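Local atomic coordinates of putative O-acetylhomoserine (Thiol)-lyase (Campylobacter jejuni, PDB entry 4OC9), a protein that probably uses pyridoxal 5'-phosphate to make homocysteine from O-acetylhomoserine and a sulfur donor, as a member of the trans-sulfuration enzyme family. Residues N156-I161 with N324-L329; G315-T320 with L342-A347; R354-K359 with S374-P379; T360-L365 with D412-D417. All coordinates share one frame; numbering follows the deposited sequence. Where two conformers were deposited one is given.

Contact 1 of 4, residues N156-I161 with N324-L329; sequences NPQIAI and NAYHNL
Tyr-326 lays one face of its ring on the backbone of Ala-160 and Ile-161; the CH-pi contact at the centre of the interface is that of Ala-160 CA. This atom stands 3.9 Å from the centroid of the Tyr-326 ring, only 11° off the ring normal, so it sits almost squarely over the middle. Toward the rim of the same face, Ile-161 N comes to 3.5 Å from Tyr-326 CD1, while Ala-160 CB reaches the phenol end, 3.7 Å from Tyr-326 CZ. At the ring edge the approach is different: Gln-158 brings NE2 near the ring plane, its amide turned 85° against the ring.

Tyr-326 is the N-cap residue of helix 327-333 and belongs to a type I beta turn from Asn-324 to His-327. The contact therefore sets the start of a helix from the C-terminal domain against the loop that leaves strand 146-152 of the large seven-stranded sheet, within the fold of the Cys/Met-metabolism PLP enzymes.

Aliphatic packing continues along the helix. Ile-161 CG1 lies 4.0 Å from Tyr-326 CB, and the CG2 branch, anti to the backbone N, meets Leu-329 CB at 3.8 Å. The polar ends find partners elsewhere: Tyr-326 OH is hydrogen-bonded to Asp-133 and Lys-107, and Lys-107 also bonds Gln-158 OE1, linking both side chains through one ammonium group.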
loop_
_atom_site.group_PDB
_atom_site.type_symbol
_atom_site.label_atom_id
_atom_site.label_comp_id
_atom_site.label_asym_id
_atom_site.label_seq_id
_atom_site.Cartn_x
_atom_site.Cartn_y
_atom_site.Cartn_z
ATOM N N ASN D 156 -2.612 -17.022 26.302
ATOM C CA ASN D 156 -3.049 -15.645 26.381
ATOM C C ASN D 156 -4.360 -15.565 27.156
ATOM O O ASN D 156 -5.385 -15.971 26.640
ATOM C CB ASN D 156 -3.196 -15.129 24.961
ATOM C CG ASN D 156 -3.634 -13.671 24.892
ATOM O OD1 ASN D 156 -4.159 -13.130 25.841
ATOM N ND2 ASN D 156 -3.502 -13.077 23.716
ATOM N N PRO D 157 -4.390 -14.857 28.289
ATOM C CA PRO D 157 -3.411 -14.052 29.000
ATOM C C PRO D 157 -2.739 -14.650 30.202
ATOM O O PRO D 157 -2.030 -13.907 30.906
ATOM C CB PRO D 157 -4.293 -12.942 29.555
ATOM C CG PRO D 157 -5.462 -13.712 30.029
ATOM C CD PRO D 157 -5.663 -14.840 29.020
ATOM N N GLN D 158 -2.997 -15.926 30.494
ATOM C CA GLN D 158 -2.347 -16.537 31.682
ATOM C C GLN D 158 -0.842 -16.822 31.535
ATOM O O GLN D 158 -0.150 -16.940 32.515
ATOM C CB GLN D 158 -3.026 -17.727 32.350
ATOM C CG GLN D 158 -2.489 -17.861 33.768
ATOM C CD GLN D 158 -2.956 -19.110 34.468
ATOM O OE1 GLN D 158 -3.831 -19.817 33.967
ATOM N NE2 GLN D 158 -2.391 -19.389 35.633
ATOM N N ILE D 159 -0.348 -16.899 30.314
ATOM C CA ILE D 159 1.052 -17.194 30.058
ATOM C C ILE D 159 1.266 -18.627 30.567
ATOM O O ILE D 159 2.230 -18.945 31.225
ATOM C CB ILE D 159 2.039 -16.209 30.696
ATOM C CG1 ILE D 159 1.737 -14.739 30.361
ATOM C CG2 ILE D 159 3.441 -16.450 30.200
ATOM C CD1 ILE D 159 0.544 -14.174 31.071
ATOM N N ALA D 160 0.295 -19.495 30.289
ATOM C CA ALA D 160 0.383 -20.873 30.709
ATOM C C ALA D 160 1.082 -21.682 29.633
ATOM O O ALA D 160 0.710 -21.636 28.458
ATOM C CB ALA D 160 -0.994 -21.433 30.953
ATOM N N ILE D 161 2.081 -22.441 30.046
ATOM C CA ILE D 161 2.844 -23.269 29.136
ATOM C C ILE D 161 2.353 -24.702 29.121
ATOM O O ILE D 161 2.276 -25.377 30.155
ATOM C CB ILE D 161 4.324 -23.259 29.485
ATOM C CG1 ILE D 161 4.844 -21.830 29.439
ATOM C CG2 ILE D 161 5.087 -24.133 28.505
ATOM C CD1 ILE D 161 6.313 -21.665 29.788
ATOM N N ASN D 324 7.268 -19.108 39.521
ATOM C CA ASN D 324 6.109 -19.331 38.660
ATOM C C ASN D 324 5.865 -20.837 38.429
ATOM O O ASN D 324 6.795 -21.601 38.267
ATOM C CB ASN D 324 6.269 -18.612 37.331
ATOM C CG ASN D 324 4.923 -18.416 36.651
ATOM O OD1 ASN D 324 4.027 -17.719 37.170
ATOM N ND2 ASN D 324 4.807 -18.910 35.486
ATOM N N ALA D 325 4.601 -21.221 38.316
ATOM C CA ALA D 325 4.199 -22.619 38.127
ATOM C C ALA D 325 4.622 -23.237 36.784
ATOM O O ALA D 325 4.673 -24.446 36.660
ATOM C CB ALA D 325 2.687 -22.737 38.275
ATOM N N TYR D 326 4.888 -22.403 35.794
ATOM C CA TYR D 326 5.291 -22.898 34.516
ATOM C C TYR D 326 6.776 -22.735 34.270
ATOM O O TYR D 326 7.239 -23.002 33.176
ATOM C CB TYR D 326 4.459 -22.203 33.425
ATOM C CG TYR D 326 2.995 -22.489 33.618
ATOM C CD1 TYR D 326 2.463 -23.709 33.243
ATOM C CD2 TYR D 326 2.138 -21.552 34.188
ATOM C CE1 TYR D 326 1.124 -24.000 33.458
ATOM C CE2 TYR D 326 0.785 -21.839 34.401
ATOM C CZ TYR D 326 0.292 -23.059 34.031
ATOM O OH TYR D 326 -1.032 -23.336 34.199
ATOM N N HIS D 327 7.523 -22.346 35.294
ATOM C CA HIS D 327 8.973 -22.121 35.165
ATOM C C HIS D 327 9.759 -23.344 34.667
ATOM O O HIS D 327 10.620 -23.203 33.803
ATOM C CB HIS D 327 9.555 -21.531 36.463
ATOM C CG HIS D 327 11.000 -21.146 36.362
ATOM N ND1 HIS D 327 11.416 -19.943 35.835
ATOM C CD2 HIS D 327 12.124 -21.780 36.781
ATOM C CE1 HIS D 327 12.735 -19.857 35.922
ATOM N NE2 HIS D 327 13.188 -20.966 36.481
ATOM N N ASN D 328 9.481 -24.519 35.219
ATOM C CA ASN D 328 10.154 -25.759 34.771
ATOM C C ASN D 328 9.819 -26.109 33.317
ATOM O O ASN D 328 10.685 -26.525 32.558
ATOM C CB ASN D 328 9.831 -26.936 35.680
ATOM C CG ASN D 328 10.523 -26.836 37.016
ATOM O OD1 ASN D 328 11.550 -26.168 37.154
ATOM N ND2 ASN D 328 9.987 -27.534 38.007
ATOM N N LEU D 329 8.554 -25.945 32.943
ATOM C CA LEU D 329 8.133 -26.193 31.560
ATOM C C LEU D 329 8.842 -25.161 30.652
ATOM O O LEU D 329 9.202 -25.472 29.516
ATOM C CB LEU D 329 6.616 -26.110 31.422
ATOM C CG LEU D 329 5.905 -27.282 32.098
ATOM C CD1 LEU D 329 4.412 -27.100 32.250
ATOM C CD2 LEU D 329 6.210 -28.538 31.292
#

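Contact 2 of 4, residues G315-T320 with L342-A347; sequences GVNYPT and LLSFEA
Asn-317 and Ser-344 project from the same face of an antiparallel beta ladder and join their side chains there. Asn-317 ND2 donates to Ser-344 OG at 3.2 Å; the N-H...O angle of 138° and a hydroxyl lying 31° out of the amide plane mark a bent bond. Chi1 of 68° places Ser-344 OG between its backbone N and carbonyl carbon, and it is in this position that the hydroxyl accepts the amide. Beneath them the strands pair directly: Asn-317 N to Ser-344 O is 2.9 Å and nearly straight, whereas the return bond from Ser-344 N to Asn-317 O is weak.

The other face carries Val-316 opposite Phe-345, a non-hydrogen-bonded pair in which Val-316 CG2 approaches Phe-345 CB at 4.2 Å. Past the strand end, Tyr-318 crosses Leu-343 at about a right angle, with Tyr-318 CD1 3.6 Å from Leu-343 CB. Leu-342 O lies at the edge of the tyrosine ring, in its plane, 3.4 Å from Tyr-318 CD1.

Strand 315-317 is an outermost strand of the five-stranded mixed sheet within this chain. Strand 342-346 continues the sheet to strand 401-405, while helix 276-309 packs on Val-316 and Phe-345 through Leu-307 and on Tyr-318 through Ala-300.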
loop_
_atom_site.group_PDB
_atom_site.type_symbol
_atom_site.label_atom_id
_atom_site.label_comp_id
_atom_site.label_asym_id
_atom_site.label_seq_id
_atom_site.Cartn_x
_atom_site.Cartn_y
_atom_site.Cartn_z
ATOM N N GLY D 315 0.717 -10.165 42.610
ATOM C CA GLY D 315 1.058 -11.426 41.951
ATOM C C GLY D 315 1.438 -11.119 40.519
ATOM O O GLY D 315 0.830 -10.257 39.894
ATOM N N VAL D 316 2.437 -11.829 40.009
ATOM C CA VAL D 316 2.904 -11.639 38.674
ATOM C C VAL D 316 3.004 -12.944 37.936
ATOM O O VAL D 316 3.595 -13.882 38.418
ATOM C CB VAL D 316 4.315 -10.993 38.640
ATOM C CG1 VAL D 316 4.805 -10.820 37.195
ATOM C CG2 VAL D 316 4.300 -9.635 39.336
ATOM N N ASN D 317 2.510 -12.959 36.705
ATOM C CA ASN D 317 2.562 -14.158 35.859
ATOM C C ASN D 317 3.517 -14.021 34.711
ATOM O O ASN D 317 3.189 -13.355 33.716
ATOM C CB ASN D 317 1.268 -14.468 35.198
ATOM C CG ASN D 317 0.288 -15.132 36.073
ATOM O OD1 ASN D 317 0.609 -15.726 37.105
ATOM N ND2 ASN D 317 -0.914 -15.175 35.581
ATOM N N TYR D 318 4.702 -14.591 34.841
ATOM C CA TYR D 318 5.696 -14.536 33.760
ATOM C C TYR D 318 6.629 -15.736 34.011
ATOM O O TYR D 318 7.137 -15.918 35.089
ATOM C CB TYR D 318 6.385 -13.165 33.657
ATOM C CG TYR D 318 7.188 -12.994 32.415
ATOM C CD1 TYR D 318 6.572 -12.740 31.203
ATOM C CD2 TYR D 318 8.563 -13.018 32.449
ATOM C CE1 TYR D 318 7.305 -12.571 30.052
ATOM C CE2 TYR D 318 9.313 -12.855 31.298
ATOM C CZ TYR D 318 8.671 -12.632 30.093
ATOM O OH TYR D 318 9.450 -12.466 28.945
ATOM N N PRO D 319 6.850 -16.559 32.995
ATOM C CA PRO D 319 7.642 -17.776 33.127
ATOM C C PRO D 319 9.091 -17.700 33.585
ATOM O O PRO D 319 9.590 -18.682 34.092
ATOM C CB PRO D 319 7.575 -18.384 31.711
ATOM C CG PRO D 319 6.507 -17.639 30.993
ATOM C CD PRO D 319 6.558 -16.267 31.577
ATOM N N THR D 320 9.756 -16.558 33.428
ATOM C CA THR D 320 11.127 -16.453 33.851
ATOM C C THR D 320 11.218 -16.361 35.380
ATOM O O THR D 320 12.300 -16.559 35.945
ATOM C CB THR D 320 11.832 -15.231 33.254
ATOM O OG1 THR D 320 11.227 -14.032 33.751
ATOM C CG2 THR D 320 11.799 -15.267 31.775
ATOM N N LEU D 342 4.481 -10.963 26.611
ATOM C CA LEU D 342 3.185 -10.894 27.255
ATOM C C LEU D 342 3.300 -11.289 28.715
ATOM O O LEU D 342 4.022 -12.223 29.061
ATOM C CB LEU D 342 2.233 -11.881 26.620
ATOM C CG LEU D 342 0.792 -11.711 27.072
ATOM C CD1 LEU D 342 0.284 -10.365 26.526
ATOM C CD2 LEU D 342 -0.050 -12.826 26.517
ATOM N N LEU D 343 2.638 -10.554 29.590
ATOM C CA LEU D 343 2.667 -10.919 31.003
ATOM C C LEU D 343 1.392 -10.376 31.646
ATOM O O LEU D 343 0.702 -9.550 31.037
ATOM C CB LEU D 343 3.873 -10.370 31.709
ATOM C CG LEU D 343 4.037 -8.882 31.992
ATOM C CD1 LEU D 343 3.045 -8.415 33.038
ATOM C CD2 LEU D 343 5.415 -8.635 32.575
ATOM N N SER D 344 1.050 -10.867 32.840
ATOM C CA SER D 344 -0.109 -10.338 33.515
ATOM C C SER D 344 0.245 -10.207 34.974
ATOM O O SER D 344 1.233 -10.742 35.442
ATOM C CB SER D 344 -1.361 -11.183 33.346
ATOM O OG SER D 344 -1.221 -12.404 33.999
ATOM N N PHE D 345 -0.510 -9.383 35.685
ATOM C CA PHE D 345 -0.265 -9.206 37.110
ATOM C C PHE D 345 -1.565 -8.834 37.815
ATOM O O PHE D 345 -2.520 -8.384 37.181
ATOM C CB PHE D 345 0.831 -8.152 37.411
ATOM C CG PHE D 345 0.477 -6.744 37.046
ATOM C CD1 PHE D 345 -0.164 -5.930 37.958
ATOM C CD2 PHE D 345 0.790 -6.234 35.811
ATOM C CE1 PHE D 345 -0.481 -4.625 37.628
ATOM C CE2 PHE D 345 0.467 -4.941 35.470
ATOM C CZ PHE D 345 -0.158 -4.129 36.383
ATOM N N GLU D 346 -1.553 -8.998 39.131
ATOM C CA GLU D 346 -2.683 -8.687 39.975
ATOM C C GLU D 346 -2.483 -7.365 40.688
ATOM O O GLU D 346 -1.460 -7.143 41.333
ATOM C CB GLU D 346 -2.876 -9.792 41.044
ATOM C CG GLU D 346 -3.133 -11.168 40.460
ATOM C CD GLU D 346 -4.419 -11.212 39.664
ATOM O OE1 GLU D 346 -5.436 -10.695 40.182
ATOM O OE2 GLU D 346 -4.426 -11.791 38.553
ATOM N N ALA D 347 -3.461 -6.474 40.556
ATOM C CA ALA D 347 -3.421 -5.182 41.230
ATOM C C ALA D 347 -4.031 -5.453 42.612
ATOM O O ALA D 347 -4.415 -6.575 42.895
ATOM C CB ALA D 347 -4.259 -4.172 40.493
#

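Contact 3 of 4, residues R354-K359 with S374-P379; sequences RRICDK and SLIIHP
Ile-376 holds CG1 anti to its backbone N (chi1 -179°) and continues nearly extended through chi2, a combination that drives CD1 out from strand 375-377 to meet Ile-356 and Cys-357. On the helix, Cys-357 has SG anti to its carbonyl carbon (chi1 -66°), which turns the sulfur to the strand. The two groups meet at 4.1 Å between Cys-357 SG and Ile-376 CD1, and the sulfur lies equally close to the preceding carbon of the same isoleucine, CG1.

Ile-356 touches the same methyl with its short branch: its CG2 is 3.9 Å from Ile-376 CD1, the two side chains crossing at about a right angle. One strand residue is thus met by two consecutive helix residues. Farther along the strand Cys-357 SG comes near the carbonyl carbon of Ile-377 and lies 4.3 Å from His-378 CB. The imidazole itself is directed elsewhere, with NE2 hydrogen-bonded to Lys-399 O.

This is helix-on-sheet packing, characteristic of an alpha/beta layer: the axes of helix 354-359 and strand 375-377 approach to 8.7 Å, their N-to-C directions 149° apart, roughly antiparallel. Leu-38 of a second subunit packs against Cys-357 and His-378. In the layer, Ile-356 extends the contact to Ile-402 of strand 401-405 and to Ala-421 and Ile-422 of helix 411-422, while strand 375-377 lies in the sheet between strands 401-405 and 364-365.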
loop_
_atom_site.group_PDB
_atom_site.type_symbol
_atom_site.label_atom_id
_atom_site.label_comp_id
_atom_site.label_asym_id
_atom_site.label_seq_id
_atom_site.Cartn_x
_atom_site.Cartn_y
_atom_site.Cartn_z
ATOM N N ARG D 354 -8.098 -0.392 37.530
ATOM C CA ARG D 354 -8.712 0.585 36.690
ATOM C C ARG D 354 -7.884 1.890 36.745
ATOM O O ARG D 354 -7.669 2.542 35.708
ATOM C CB ARG D 354 -10.133 0.781 37.211
ATOM C CG ARG D 354 -11.189 1.322 36.301
ATOM C CD ARG D 354 -12.522 1.474 37.068
ATOM N NE ARG D 354 -13.238 2.547 36.357
ATOM C CZ ARG D 354 -12.978 3.865 36.483
ATOM N NH1 ARG D 354 -13.683 4.781 35.801
ATOM N NH2 ARG D 354 -11.994 4.292 37.277
ATOM N N ARG D 355 -7.410 2.310 37.921
ATOM C CA ARG D 355 -6.606 3.551 37.978
ATOM C C ARG D 355 -5.356 3.406 37.151
ATOM O O ARG D 355 -4.930 4.352 36.505
ATOM C CB ARG D 355 -6.209 3.999 39.390
ATOM C CG ARG D 355 -7.341 4.555 40.229
ATOM C CD ARG D 355 -6.841 5.186 41.529
ATOM N NE ARG D 355 -6.057 4.263 42.357
ATOM C CZ ARG D 355 -6.571 3.361 43.202
ATOM N NH1 ARG D 355 -7.881 3.194 43.306
ATOM N NH2 ARG D 355 -5.767 2.578 43.909
ATOM N N ILE D 356 -4.756 2.228 37.220
ATOM C CA ILE D 356 -3.553 1.934 36.478
ATOM C C ILE D 356 -3.821 2.096 34.995
ATOM O O ILE D 356 -3.084 2.808 34.316
ATOM C CB ILE D 356 -3.037 0.518 36.782
ATOM C CG1 ILE D 356 -2.537 0.434 38.232
ATOM C CG2 ILE D 356 -1.857 0.187 35.883
ATOM C CD1 ILE D 356 -2.156 -0.952 38.673
ATOM N N CYS D 357 -4.842 1.427 34.486
ATOM C CA CYS D 357 -5.189 1.541 33.058
ATOM C C CYS D 357 -5.468 2.980 32.623
ATOM O O CYS D 357 -5.123 3.366 31.513
ATOM C CB CYS D 357 -6.406 0.736 32.706
ATOM S SG CYS D 357 -6.176 -1.014 32.859
ATOM N N ASP D 358 -6.035 3.783 33.515
ATOM C CA ASP D 358 -6.331 5.172 33.212
ATOM C C ASP D 358 -5.140 6.155 33.403
ATOM O O ASP D 358 -5.202 7.302 32.943
ATOM C CB ASP D 358 -7.558 5.623 34.044
ATOM C CG ASP D 358 -8.884 4.850 33.673
ATOM O OD1 ASP D 358 -8.954 4.091 32.681
ATOM O OD2 ASP D 358 -9.896 5.021 34.377
ATOM N N LYS D 359 -4.056 5.686 34.027
ATOM C CA LYS D 359 -2.867 6.524 34.295
ATOM C C LYS D 359 -1.635 6.372 33.444
ATOM O O LYS D 359 -0.764 7.247 33.485
ATOM C CB LYS D 359 -2.110 6.038 35.520
ATOM C CG LYS D 359 -1.455 7.176 36.243
ATOM C CD LYS D 359 -2.396 7.858 37.229
ATOM C CE LYS D 359 -1.678 9.011 37.983
ATOM N NZ LYS D 359 -1.554 10.207 37.119
ATOM N N SER D 374 4.163 -0.444 23.739
ATOM C CA SER D 374 3.628 -1.191 24.863
ATOM C C SER D 374 2.132 -0.963 25.021
ATOM O O SER D 374 1.675 0.152 24.874
ATOM C CB SER D 374 4.364 -0.877 26.160
ATOM O OG SER D 374 5.707 -1.293 26.049
ATOM N N LEU D 375 1.412 -2.020 25.356
ATOM C CA LEU D 375 -0.029 -1.942 25.522
ATOM C C LEU D 375 -0.537 -2.507 26.848
ATOM O O LEU D 375 0.101 -3.357 27.495
ATOM C CB LEU D 375 -0.708 -2.757 24.428
ATOM C CG LEU D 375 -0.244 -2.495 22.999
ATOM C CD1 LEU D 375 -0.975 -3.415 22.052
ATOM C CD2 LEU D 375 -0.429 -1.045 22.593
ATOM N N ILE D 376 -1.712 -2.032 27.244
ATOM C CA ILE D 376 -2.321 -2.461 28.505
ATOM C C ILE D 376 -3.806 -2.642 28.381
ATOM O O ILE D 376 -4.442 -1.952 27.616
ATOM C CB ILE D 376 -1.993 -1.451 29.629
ATOM C CG1 ILE D 376 -2.599 -1.905 30.964
ATOM C CG2 ILE D 376 -2.485 -0.058 29.288
ATOM C CD1 ILE D 376 -2.137 -1.123 32.187
ATOM N N ILE D 377 -4.334 -3.581 29.141
ATOM C CA ILE D 377 -5.750 -3.879 29.173
ATOM C C ILE D 377 -6.175 -4.657 30.425
ATOM O O ILE D 377 -5.357 -5.271 31.080
ATOM C CB ILE D 377 -6.150 -4.726 27.982
ATOM C CG1 ILE D 377 -7.671 -4.448 27.757
ATOM C CG2 ILE D 377 -5.618 -6.182 28.206
ATOM C CD1 ILE D 377 -8.030 -4.540 26.312
ATOM N N HIS D 378 -7.467 -4.575 30.751
ATOM C CA HIS D 378 -8.104 -5.267 31.896
ATOM C C HIS D 378 -9.042 -6.347 31.320
ATOM O O HIS D 378 -10.208 -6.059 31.050
ATOM C CB HIS D 378 -8.946 -4.280 32.688
ATOM C CG HIS D 378 -9.620 -4.887 33.874
ATOM N ND1 HIS D 378 -10.781 -5.621 33.778
ATOM C CD2 HIS D 378 -9.313 -4.827 35.195
ATOM C CE1 HIS D 378 -11.153 -6.006 34.987
ATOM N NE2 HIS D 378 -10.275 -5.544 35.865
ATOM N N PRO D 379 -8.550 -7.584 31.142
ATOM C CA PRO D 379 -9.292 -8.729 30.557
ATOM C C PRO D 379 -10.716 -9.073 30.985
ATOM O O PRO D 379 -11.562 -9.380 30.131
ATOM C CB PRO D 379 -8.392 -9.927 30.877
ATOM C CG PRO D 379 -7.038 -9.343 30.931
ATOM C CD PRO D 379 -7.206 -7.993 31.572
#

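Contact 4 of 4, residues T360-L365 with D412-D417; sequences TQLFLL and DDLIAD
Asp-417 grips three successive backbone N-H groups, those of Gln-361, Leu-362 and Phe-363, with its one carboxylate. In this alpha/beta layer a side chain of helix 411-422 thereby binds the link between helix 350-359 and strand 364-365, an outermost strand of the five-stranded sheet within this chain. Gln-361 N bonds to Asp-417 OD1 at 2.7 Å, using the syn lone pair of that oxygen. Asp-417 OD2 takes the other two donors from the same face of the carboxylate: Leu-362 N at 2.8 Å, from 58° above the plane, and Phe-363 N at 3.1 Å, nearly in line with the C-O bond. All three N-H...O bonds are fairly straight, that of Leu-362 the most bent. With CG anti to the backbone N (chi1 -177°), the carboxylate projects from the helix into the turn. Gln-420 NE2 also bonds to OD1, and such a cluster of donors would be expected to stabilise the negative charge.

The turn is closed from within by Thr-360 OG1, which donates to Phe-363 O.

Outside this polar centre, Leu-362 CD1 packs against helix 411-422, 3.8 Å from Asp-413 CB. Asp-413 OD2 is hydrogen-bonded to Thr-8 OG1 and the backbone N of Asn-5, both of a third subunit. Phe-363 crosses Leu-414 at about a right angle, and its ring, only 16° from the plane of the Asp-417 carboxylate, presents its edge to two oxygens: OD2 of Asp-417 lies near CD1, and Leu-414 O stands 3.6 Å from Phe-363 CE1.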
loop_
_atom_site.group_PDB
_atom_site.type_symbol
_atom_site.label_atom_id
_atom_site.label_comp_id
_atom_site.label_asym_id
_atom_site.label_seq_id
_atom_site.Cartn_x
_atom_site.Cartn_y
_atom_site.Cartn_z
ATOM N N THR D 360 -1.453 5.195 32.862
ATOM C CA THR D 360 -0.268 4.966 32.054
ATOM C C THR D 360 -0.200 5.905 30.888
ATOM O O THR D 360 -1.211 6.236 30.311
ATOM C CB THR D 360 -0.133 3.543 31.519
ATOM O OG1 THR D 360 -1.318 3.194 30.813
ATOM C CG2 THR D 360 0.113 2.552 32.634
ATOM N N GLN D 361 1.014 6.356 30.574
ATOM C CA GLN D 361 1.279 7.271 29.447
ATOM C C GLN D 361 2.010 6.590 28.249
ATOM O O GLN D 361 1.881 7.045 27.124
ATOM C CB GLN D 361 2.075 8.504 29.896
ATOM C CG GLN D 361 1.393 9.279 31.012
ATOM C CD GLN D 361 0.024 9.824 30.612
ATOM O OE1 GLN D 361 -0.167 10.306 29.487
ATOM N NE2 GLN D 361 -0.929 9.799 31.550
ATOM N N LEU D 362 2.801 5.546 28.499
ATOM C CA LEU D 362 3.519 4.807 27.449
ATOM C C LEU D 362 2.764 3.532 27.124
ATOM O O LEU D 362 2.696 3.143 25.964
ATOM C CB LEU D 362 4.966 4.494 27.811
ATOM C CG LEU D 362 5.870 5.706 27.952
ATOM C CD1 LEU D 362 7.263 5.225 28.323
ATOM C CD2 LEU D 362 5.897 6.510 26.649
ATOM N N PHE D 363 2.280 2.839 28.142
ATOM C CA PHE D 363 1.486 1.664 27.911
ATOM C C PHE D 363 0.169 2.247 27.414
ATOM O O PHE D 363 -0.474 3.049 28.094
ATOM C CB PHE D 363 1.314 0.830 29.151
ATOM C CG PHE D 363 2.538 0.047 29.520
ATOM C CD1 PHE D 363 3.582 0.620 30.230
ATOM C CD2 PHE D 363 2.619 -1.292 29.199
ATOM C CE1 PHE D 363 4.682 -0.135 30.599
ATOM C CE2 PHE D 363 3.733 -2.021 29.539
ATOM C CZ PHE D 363 4.775 -1.430 30.225
ATOM N N LEU D 364 -0.196 1.886 26.189
ATOM C CA LEU D 364 -1.405 2.377 25.591
ATOM C C LEU D 364 -2.568 1.448 25.863
ATOM O O LEU D 364 -2.504 0.247 25.594
ATOM C CB LEU D 364 -1.208 2.502 24.079
ATOM C CG LEU D 364 -0.048 3.373 23.632
ATOM C CD1 LEU D 364 0.103 3.358 22.139
ATOM C CD2 LEU D 364 -0.221 4.797 24.116
ATOM N N LEU D 365 -3.646 2.015 26.400
ATOM C CA LEU D 365 -4.838 1.258 26.700
ATOM C C LEU D 365 -5.428 0.865 25.350
ATOM O O LEU D 365 -5.977 1.698 24.635
ATOM C CB LEU D 365 -5.840 2.098 27.478
ATOM C CG LEU D 365 -7.152 1.385 27.799
ATOM C CD1 LEU D 365 -6.884 0.120 28.600
ATOM C CD2 LEU D 365 -8.051 2.312 28.584
ATOM N N ASP D 412 13.659 1.399 31.345
ATOM C CA ASP D 412 13.575 2.338 32.455
ATOM C C ASP D 412 12.361 3.219 32.269
ATOM O O ASP D 412 11.656 3.513 33.241
ATOM C CB ASP D 412 14.842 3.161 32.609
ATOM C CG ASP D 412 16.014 2.339 33.092
ATOM O OD1 ASP D 412 15.802 1.274 33.729
ATOM O OD2 ASP D 412 17.163 2.763 32.866
ATOM N N ASP D 413 12.126 3.664 31.032
ATOM C CA ASP D 413 10.952 4.501 30.722
ATOM C C ASP D 413 9.656 3.734 30.980
ATOM O O ASP D 413 8.709 4.274 31.541
ATOM C CB ASP D 413 10.962 4.939 29.273
ATOM C CG ASP D 413 12.043 5.907 28.966
ATOM O OD1 ASP D 413 12.571 6.539 29.897
ATOM O OD2 ASP D 413 12.369 6.074 27.776
ATOM N N LEU D 414 9.638 2.464 30.599
ATOM C CA LEU D 414 8.462 1.643 30.822
ATOM C C LEU D 414 8.187 1.428 32.311
ATOM O O LEU D 414 7.049 1.530 32.771
ATOM C CB LEU D 414 8.596 0.288 30.112
ATOM C CG LEU D 414 8.651 0.350 28.594
ATOM C CD1 LEU D 414 8.762 -1.067 28.064
ATOM C CD2 LEU D 414 7.405 1.027 28.031
ATOM N N ILE D 415 9.249 1.100 33.048
ATOM C CA ILE D 415 9.150 0.852 34.490
ATOM C C ILE D 415 8.665 2.108 35.166
ATOM O O ILE D 415 7.758 2.061 35.970
ATOM C CB ILE D 415 10.487 0.384 35.036
ATOM C CG1 ILE D 415 10.729 -1.061 34.586
ATOM C CG2 ILE D 415 10.458 0.412 36.550
ATOM C CD1 ILE D 415 12.090 -1.617 34.934
ATOM N N ALA D 416 9.236 3.248 34.793
ATOM C CA ALA D 416 8.820 4.516 35.373
ATOM C C ALA D 416 7.334 4.822 35.100
ATOM O O ALA D 416 6.643 5.366 35.960
ATOM C CB ALA D 416 9.679 5.661 34.846
ATOM N N ASP D 417 6.860 4.516 33.900
ATOM C CA ASP D 417 5.464 4.783 33.551
ATOM C C ASP D 417 4.571 3.883 34.427
ATOM O O ASP D 417 3.550 4.327 34.948
ATOM C CB ASP D 417 5.230 4.517 32.056
ATOM C CG ASP D 417 3.818 4.849 31.614
ATOM O OD1 ASP D 417 3.267 5.897 32.026
ATOM O OD2 ASP D 417 3.238 4.070 30.819
#

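In the fold
From the N terminus, 156-161 follows strand 146-152 of the seven-stranded sheet and waits 163 residues for its partner in contact 1, the long closure that ties this sheet's loop to the C-terminal part. Contact 2 opens at 315-320 before contact 1 closes at 324-329, so the two cross; they touch where His-327 ND1 probably bonds to Pro-319 O. Contacts 3 and 4 both come after contact 2 in the chain, and cross each other: 360-365 lies between the halves of contact 3, and 412-417 comes last. Contacts 2, 3 and 4 all reach the five-stranded sheet. Ile-356 packs against Phe-345 between contacts 2 and 3, and strands 364-365 and 375-377 join contacts 3 and 4 as neighbours.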